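Long-range contacts in halogenase PltM (Pseudomonas fluorescens, PDB 6BZN), which halogenates phenolic substrates with chloride, bromide or iodide and is an FAD-binding flavoprotein: residues A[225-233]-A[243-251]; A[40-48]-A[365-373]. All blocks are in the same frame, centred on the assembly; numbering follows the deposited sequence.

The two contacts illustrate how one chain builds separate regions of a flavoprotein from local and distant pairings. Contact 2 joins helix 33-44 to helix 352-374, bringing together parts of the chain more than 300 residues apart beside the five-stranded parallel sheet. Contact 1 is formed by residues that lie between those two segments in sequence, and it closes a short excursion, with only nine residues between its halves, that leads into strand 248-253 of the seven-stranded mixed sheet. The centres of contact 1 and contact 2 are about 44 Å apart, on opposite sides of the chain's centre, and the nearest atoms of contact 1 and contact 2 about 25 Å; the contacts thus lie beside different sheets and share no helix or strand.

Contact 1 of 2, residues A[225-233]-A[243-251]; sequences VKSYEDALA and ELFKSTLHH
OE2 of Glu229 is gripped twice, by Phe245 N, which donates to it at 3.2 Å, and by a water that also donates to Glu243 OE1. The other carboxylate oxygen, OE1 of Glu229, accepts from Leu244 N at 2.8 Å. Both oxygens meet these amides on their syn side, that of Leu244 lying 24° out of the carboxylate plane. The water stands between two carboxylates and probably eases their mutual repulsion. A bend at chi2 (67°) folds the Glu229 chain back toward these amides, and two bonds to successive N-H groups fix the rotation of its carboxylate.

Apolar contacts flank this grip. Tyr228 and Leu244 lie side by side, and CD1 of Leu244 sits over the middle of the phenol ring, 3.8 Å from its centroid. Leu232 CB lies over the opposite face, offset toward the rim, while His251 CE1 approaches the ring edge, 4.2 Å from Tyr228 CE2. Leu249 crosses Tyr228 at about a right angle. On the other flank, Ser227 CB packs over a face of the Phe245 ring, a CH-pi contact, and Ser227 OG caps the helix by accepting from Asp230 N at 3.0 Å.

Helix 228-231 is thereby held against the approach to strand 248-253, which lies between strands 109-114 and 256-262 of the mixed sheet. Helix 235-238 touches Tyr228 and Glu229, and His251 is hydrogen-bonded to His115 and His308.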
# COMPACT_ATOMS: atom_id res chain seq x y z
N VAL A 225 -0.42 18.42 -15.39
CA VAL A 225 -1.45 18.47 -14.38
C VAL A 225 -1.13 19.64 -13.44
O VAL A 225 -0.06 19.66 -12.81
CB VAL A 225 -1.55 17.17 -13.57
CG1 VAL A 225 -2.64 17.28 -12.53
CG2 VAL A 225 -1.83 15.99 -14.50
N LYS A 226 -2.06 20.57 -13.32
CA LYS A 226 -1.88 21.71 -12.42
C LYS A 226 -1.85 21.33 -10.95
O LYS A 226 -2.57 20.45 -10.52
CB LYS A 226 -3.02 22.71 -12.57
CG LYS A 226 -2.84 23.70 -13.67
CD LYS A 226 -3.70 24.94 -13.40
CE LYS A 226 -3.39 26.00 -14.43
NZ LYS A 226 -4.42 27.06 -14.37
N SER A 227 -1.04 22.06 -10.18
CA SER A 227 -0.97 21.89 -8.74
C SER A 227 -2.28 22.33 -8.08
O SER A 227 -2.98 23.20 -8.60
CB SER A 227 0.19 22.71 -8.17
OG SER A 227 -0.12 24.10 -8.14
N TYR A 228 -2.59 21.73 -6.94
CA TYR A 228 -3.77 22.15 -6.17
C TYR A 228 -3.74 23.67 -5.91
O TYR A 228 -4.75 24.35 -6.04
CB TYR A 228 -3.87 21.42 -4.84
CG TYR A 228 -5.11 21.82 -4.10
CD1 TYR A 228 -5.12 22.94 -3.26
CD2 TYR A 228 -6.30 21.13 -4.27
CE1 TYR A 228 -6.27 23.34 -2.60
CE2 TYR A 228 -7.46 21.50 -3.62
CZ TYR A 228 -7.44 22.62 -2.79
OH TYR A 228 -8.58 23.00 -2.15
N GLU A 229 -2.57 24.19 -5.53
CA GLU A 229 -2.45 25.60 -5.16
C GLU A 229 -2.73 26.52 -6.35
O GLU A 229 -3.38 27.56 -6.17
CB GLU A 229 -1.09 25.91 -4.55
CG GLU A 229 -0.93 25.52 -3.09
CD GLU A 229 -0.93 24.01 -2.85
OE1 GLU A 229 -1.55 23.59 -1.85
OE2 GLU A 229 -0.32 23.26 -3.65
N ASP A 230 -2.26 26.16 -7.55
CA ASP A 230 -2.53 26.93 -8.77
C ASP A 230 -3.94 26.75 -9.30
O ASP A 230 -4.51 27.68 -9.85
CB ASP A 230 -1.55 26.57 -9.91
CG ASP A 230 -0.14 27.06 -9.65
OD1 ASP A 230 0.03 28.02 -8.86
OD2 ASP A 230 0.82 26.48 -10.21
N ALA A 231 -4.50 25.55 -9.16
CA ALA A 231 -5.79 25.23 -9.75
C ALA A 231 -6.96 25.65 -8.87
O ALA A 231 -8.00 26.04 -9.39
CB ALA A 231 -5.88 23.74 -10.05
N LEU A 232 -6.81 25.51 -7.55
CA LEU A 232 -7.95 25.62 -6.64
C LEU A 232 -7.78 26.67 -5.54
O LEU A 232 -8.64 27.54 -5.40
CB LEU A 232 -8.29 24.25 -6.04
CG LEU A 232 -9.03 23.34 -7.04
CD1 LEU A 232 -9.00 21.88 -6.60
CD2 LEU A 232 -10.46 23.81 -7.28
N ALA A 233 -6.73 26.60 -4.73
CA ALA A 233 -6.58 27.56 -3.64
C ALA A 233 -5.17 27.54 -3.10
O ALA A 233 -4.64 26.46 -2.84
CB ALA A 233 -7.56 27.27 -2.52
N GLU A 243 1.96 22.32 1.17
CA GLU A 243 1.39 22.42 -0.17
C GLU A 243 0.72 21.09 -0.50
O GLU A 243 1.36 20.03 -0.36
CB GLU A 243 2.45 22.67 -1.24
CG GLU A 243 3.18 23.99 -1.17
CD GLU A 243 4.39 24.02 -2.09
OE1 GLU A 243 4.30 23.54 -3.25
OE2 GLU A 243 5.44 24.51 -1.66
N LEU A 244 -0.52 21.13 -0.96
CA LEU A 244 -1.20 19.90 -1.36
C LEU A 244 -0.52 19.29 -2.60
O LEU A 244 -0.55 18.07 -2.77
CB LEU A 244 -2.68 20.11 -1.61
CG LEU A 244 -3.62 20.76 -0.58
CD1 LEU A 244 -4.98 20.08 -0.60
CD2 LEU A 244 -3.07 20.80 0.83
N PHE A 245 0.12 20.14 -3.41
CA PHE A 245 0.99 19.71 -4.50
C PHE A 245 2.09 18.75 -4.03
O PHE A 245 2.43 17.80 -4.74
CB PHE A 245 1.63 20.95 -5.16
CG PHE A 245 2.46 20.67 -6.38
CD1 PHE A 245 1.97 19.88 -7.43
CD2 PHE A 245 3.73 21.24 -6.53
CE1 PHE A 245 2.73 19.63 -8.57
CE2 PHE A 245 4.50 21.00 -7.67
CZ PHE A 245 3.99 20.21 -8.70
N LYS A 246 2.62 19.01 -2.84
CA LYS A 246 3.62 18.17 -2.19
C LYS A 246 2.98 17.20 -1.20
O LYS A 246 3.45 17.02 -0.08
CB LYS A 246 4.67 19.05 -1.48
CG LYS A 246 5.44 20.00 -2.40
CD LYS A 246 6.56 20.68 -1.63
CE LYS A 246 7.31 21.73 -2.45
NZ LYS A 246 8.18 21.12 -3.50
N SER A 247 1.90 16.56 -1.64
CA SER A 247 1.17 15.58 -0.85
C SER A 247 0.52 14.57 -1.77
O SER A 247 0.37 14.81 -2.97
CB SER A 247 0.09 16.28 -0.02
OG SER A 247 -1.07 16.55 -0.79
N THR A 248 0.12 13.44 -1.20
CA THR A 248 -0.80 12.54 -1.88
C THR A 248 -2.20 13.10 -1.68
O THR A 248 -2.76 13.02 -0.59
CB THR A 248 -0.72 11.15 -1.27
OG1 THR A 248 0.65 10.75 -1.21
CG2 THR A 248 -1.56 10.14 -2.05
N LEU A 249 -2.75 13.66 -2.74
CA LEU A 249 -4.01 14.37 -2.68
C LEU A 249 -5.14 13.44 -3.08
O LEU A 249 -5.08 12.80 -4.14
CB LEU A 249 -3.94 15.60 -3.59
CG LEU A 249 -5.21 16.34 -3.98
CD1 LEU A 249 -5.98 16.81 -2.76
CD2 LEU A 249 -4.81 17.52 -4.86
N HIS A 250 -6.16 13.37 -2.22
CA HIS A 250 -7.33 12.54 -2.40
C HIS A 250 -8.53 13.46 -2.54
O HIS A 250 -8.89 14.15 -1.58
CB HIS A 250 -7.56 11.67 -1.15
CG HIS A 250 -6.39 10.80 -0.77
ND1 HIS A 250 -5.23 11.31 -0.25
CD2 HIS A 250 -6.25 9.46 -0.77
CE1 HIS A 250 -4.40 10.31 0.02
NE2 HIS A 250 -5.00 9.18 -0.29
N HIS A 251 -9.14 13.50 -3.73
CA HIS A 251 -10.40 14.20 -3.92
C HIS A 251 -11.49 13.19 -3.68
O HIS A 251 -11.57 12.19 -4.40
CB HIS A 251 -10.50 14.73 -5.34
CG HIS A 251 -9.62 15.89 -5.60
ND1 HIS A 251 -9.77 17.10 -4.96
CD2 HIS A 251 -8.57 16.04 -6.44
CE1 HIS A 251 -8.86 17.95 -5.39
NE2 HIS A 251 -8.13 17.33 -6.30
O HOH W 1 1.99 24.30 -4.55

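Contact 2 of 2, residues A[40-48]-A[365-373]; sequences AVLAKSGLN and APKVLDAAR
Leu369 and Ser45 meet in the tightest carbon-carbon contact of this helix pair, with CD2 of Leu369 3.4 Å from CB of Ser45, closer than usual van der Waals distance. The same methyl branch also reaches Leu47 CG, at 3.7 Å, and Leu42 CD2, so one leucine end packs among three residues of segment 40-48. Leu47 divides its two methyls: CD1 faces Val368 CG1, while CD2 touches Ala372 CB at 3.7 Å. Deeper in the interface, Ala365 CB lies against both Val41 CG2 and Leu42 CD2. The axes of 40-44 and 365-373 approach to 10.3 Å, with their N-to-C directions 35° apart.

Polar contacts gather where helix 33-44 ends. With chi1 at -58°, Ser45 OG lies beside the backbone N and donates back to Val41 O at 2.6 Å, while CB and OG both rest against the Leu369 methyls. Arg373 NH2 gives a weak bond to Ser45 O, 2.9 Å long but bent to 128°, with the oxygen at the edge of the guanidinium; Leu369 CB lies over one face of that group.

Backbone bonds shape the exit. Gly46, with positive phi, closes a Schellman motif in which Leu47 N bonds to Leu42 O and Gly46 N to Ala43 O. That turn delivers Leu47 into the interface and leads on to strand 49-52. Helix 33-44 follows strand 24-29 and a GxGxxG-type turn, consistent with the Rossmann-type nucleotide-binding fold, and Ile33 and Ala34 at its start bind FAD in another structure of this protein; here helix 352-374 packs along its far end.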
# COMPACT_ATOMS: atom_id res chain seq x y z
N ALA A 40 16.63 -10.49 -3.03
CA ALA A 40 17.85 -9.90 -2.55
C ALA A 40 18.19 -10.38 -1.14
O ALA A 40 19.31 -10.79 -0.89
CB ALA A 40 17.76 -8.39 -2.57
N VAL A 41 17.22 -10.35 -0.23
CA VAL A 41 17.49 -10.71 1.16
C VAL A 41 17.82 -12.20 1.33
O VAL A 41 18.68 -12.55 2.15
CB VAL A 41 16.37 -10.26 2.16
CG1 VAL A 41 16.15 -8.76 2.10
CG2 VAL A 41 15.05 -10.99 1.93
N LEU A 42 17.16 -13.05 0.54
CA LEU A 42 17.44 -14.48 0.56
C LEU A 42 18.80 -14.79 -0.08
O LEU A 42 19.57 -15.56 0.50
CB LEU A 42 16.32 -15.26 -0.13
CG LEU A 42 14.96 -15.17 0.55
CD1 LEU A 42 13.95 -15.98 -0.23
CD2 LEU A 42 14.95 -15.64 1.99
N ALA A 43 19.11 -14.16 -1.22
CA ALA A 43 20.40 -14.38 -1.88
C ALA A 43 21.55 -13.88 -0.99
O ALA A 43 22.57 -14.57 -0.81
CB ALA A 43 20.44 -13.69 -3.23
N LYS A 44 21.38 -12.70 -0.41
CA LYS A 44 22.34 -12.16 0.56
C LYS A 44 22.65 -13.14 1.70
O LYS A 44 23.81 -13.26 2.12
CB LYS A 44 21.82 -10.84 1.11
CG LYS A 44 22.56 -10.27 2.32
CD LYS A 44 23.97 -9.83 1.98
CE LYS A 44 24.72 -9.51 3.26
NZ LYS A 44 25.71 -8.42 3.03
N SER A 45 21.61 -13.83 2.15
CA SER A 45 21.68 -14.73 3.31
C SER A 45 22.21 -16.14 3.02
O SER A 45 22.25 -16.97 3.93
CB SER A 45 20.27 -14.84 3.91
OG SER A 45 19.78 -13.57 4.27
N GLY A 46 22.56 -16.42 1.76
CA GLY A 46 23.21 -17.69 1.37
C GLY A 46 22.34 -18.67 0.60
O GLY A 46 22.75 -19.83 0.41
N LEU A 47 21.15 -18.25 0.15
CA LEU A 47 20.30 -19.11 -0.68
C LEU A 47 20.51 -18.86 -2.18
O LEU A 47 20.83 -17.74 -2.58
CB LEU A 47 18.81 -18.92 -0.35
CG LEU A 47 18.37 -19.12 1.10
CD1 LEU A 47 16.85 -19.21 1.20
CD2 LEU A 47 19.01 -20.35 1.72
N ASN A 48 20.35 -19.91 -2.98
CA ASN A 48 20.36 -19.84 -4.43
C ASN A 48 18.93 -19.55 -4.86
O ASN A 48 18.04 -20.38 -4.65
CB ASN A 48 20.86 -21.18 -5.01
CG ASN A 48 21.26 -21.09 -6.48
OD1 ASN A 48 21.40 -20.00 -7.05
ND2 ASN A 48 21.47 -22.25 -7.10
N ALA A 365 10.99 -14.02 5.39
CA ALA A 365 12.36 -14.34 4.96
C ALA A 365 13.17 -15.10 6.03
O ALA A 365 13.80 -16.10 5.69
CB ALA A 365 13.11 -13.09 4.49
N PRO A 366 13.09 -14.70 7.31
CA PRO A 366 13.79 -15.46 8.35
C PRO A 366 13.30 -16.89 8.47
O PRO A 366 14.10 -17.79 8.76
CB PRO A 366 13.49 -14.68 9.64
CG PRO A 366 13.24 -13.30 9.16
CD PRO A 366 12.47 -13.49 7.89
N LYS A 367 12.01 -17.11 8.22
CA LYS A 367 11.43 -18.45 8.29
C LYS A 367 11.87 -19.31 7.12
O LYS A 367 12.08 -20.50 7.27
CB LYS A 367 9.91 -18.37 8.38
CG LYS A 367 9.44 -17.58 9.60
CD LYS A 367 7.94 -17.46 9.64
CE LYS A 367 7.47 -16.54 10.76
NZ LYS A 367 7.80 -17.12 12.09
N VAL A 368 11.98 -18.72 5.93
CA VAL A 368 12.47 -19.46 4.76
C VAL A 368 13.93 -19.85 4.98
O VAL A 368 14.33 -20.98 4.66
CB VAL A 368 12.26 -18.63 3.46
CG1 VAL A 368 12.95 -19.28 2.26
CG2 VAL A 368 10.77 -18.50 3.19
N LEU A 369 14.72 -18.94 5.54
CA LEU A 369 16.11 -19.23 5.87
C LEU A 369 16.24 -20.36 6.89
O LEU A 369 17.08 -21.26 6.71
CB LEU A 369 16.83 -18.00 6.42
CG LEU A 369 17.06 -16.83 5.47
CD1 LEU A 369 17.75 -15.72 6.25
CD2 LEU A 369 17.88 -17.23 4.27
N ASP A 370 15.42 -20.33 7.94
CA ASP A 370 15.41 -21.41 8.93
C ASP A 370 15.03 -22.75 8.27
O ASP A 370 15.67 -23.77 8.51
CB ASP A 370 14.47 -21.10 10.11
CG ASP A 370 14.24 -22.31 11.02
OD1 ASP A 370 13.26 -23.06 10.79
OD2 ASP A 370 15.06 -22.54 11.95
N ALA A 371 13.99 -22.73 7.42
CA ALA A 371 13.56 -23.93 6.71
C ALA A 371 14.66 -24.51 5.83
O ALA A 371 14.90 -25.72 5.86
CB ALA A 371 12.33 -23.63 5.86
N ALA A 372 15.32 -23.65 5.06
CA ALA A 372 16.43 -24.06 4.17
C ALA A 372 17.64 -24.59 4.94
O ALA A 372 18.38 -25.42 4.42
CB ALA A 372 16.86 -22.90 3.30
N ARG A 373 17.86 -24.07 6.14
CA ARG A 373 18.98 -24.51 6.98
C ARG A 373 18.69 -25.79 7.74
O ARG A 373 19.59 -26.55 8.02
CB ARG A 373 19.39 -23.41 7.94
CG ARG A 373 20.13 -22.31 7.20
CD ARG A 373 20.14 -20.99 7.93
NE ARG A 373 20.73 -19.96 7.07
CZ ARG A 373 20.88 -18.68 7.40
NH1 ARG A 373 20.48 -18.25 8.59
NH2 ARG A 373 21.44 -17.83 6.55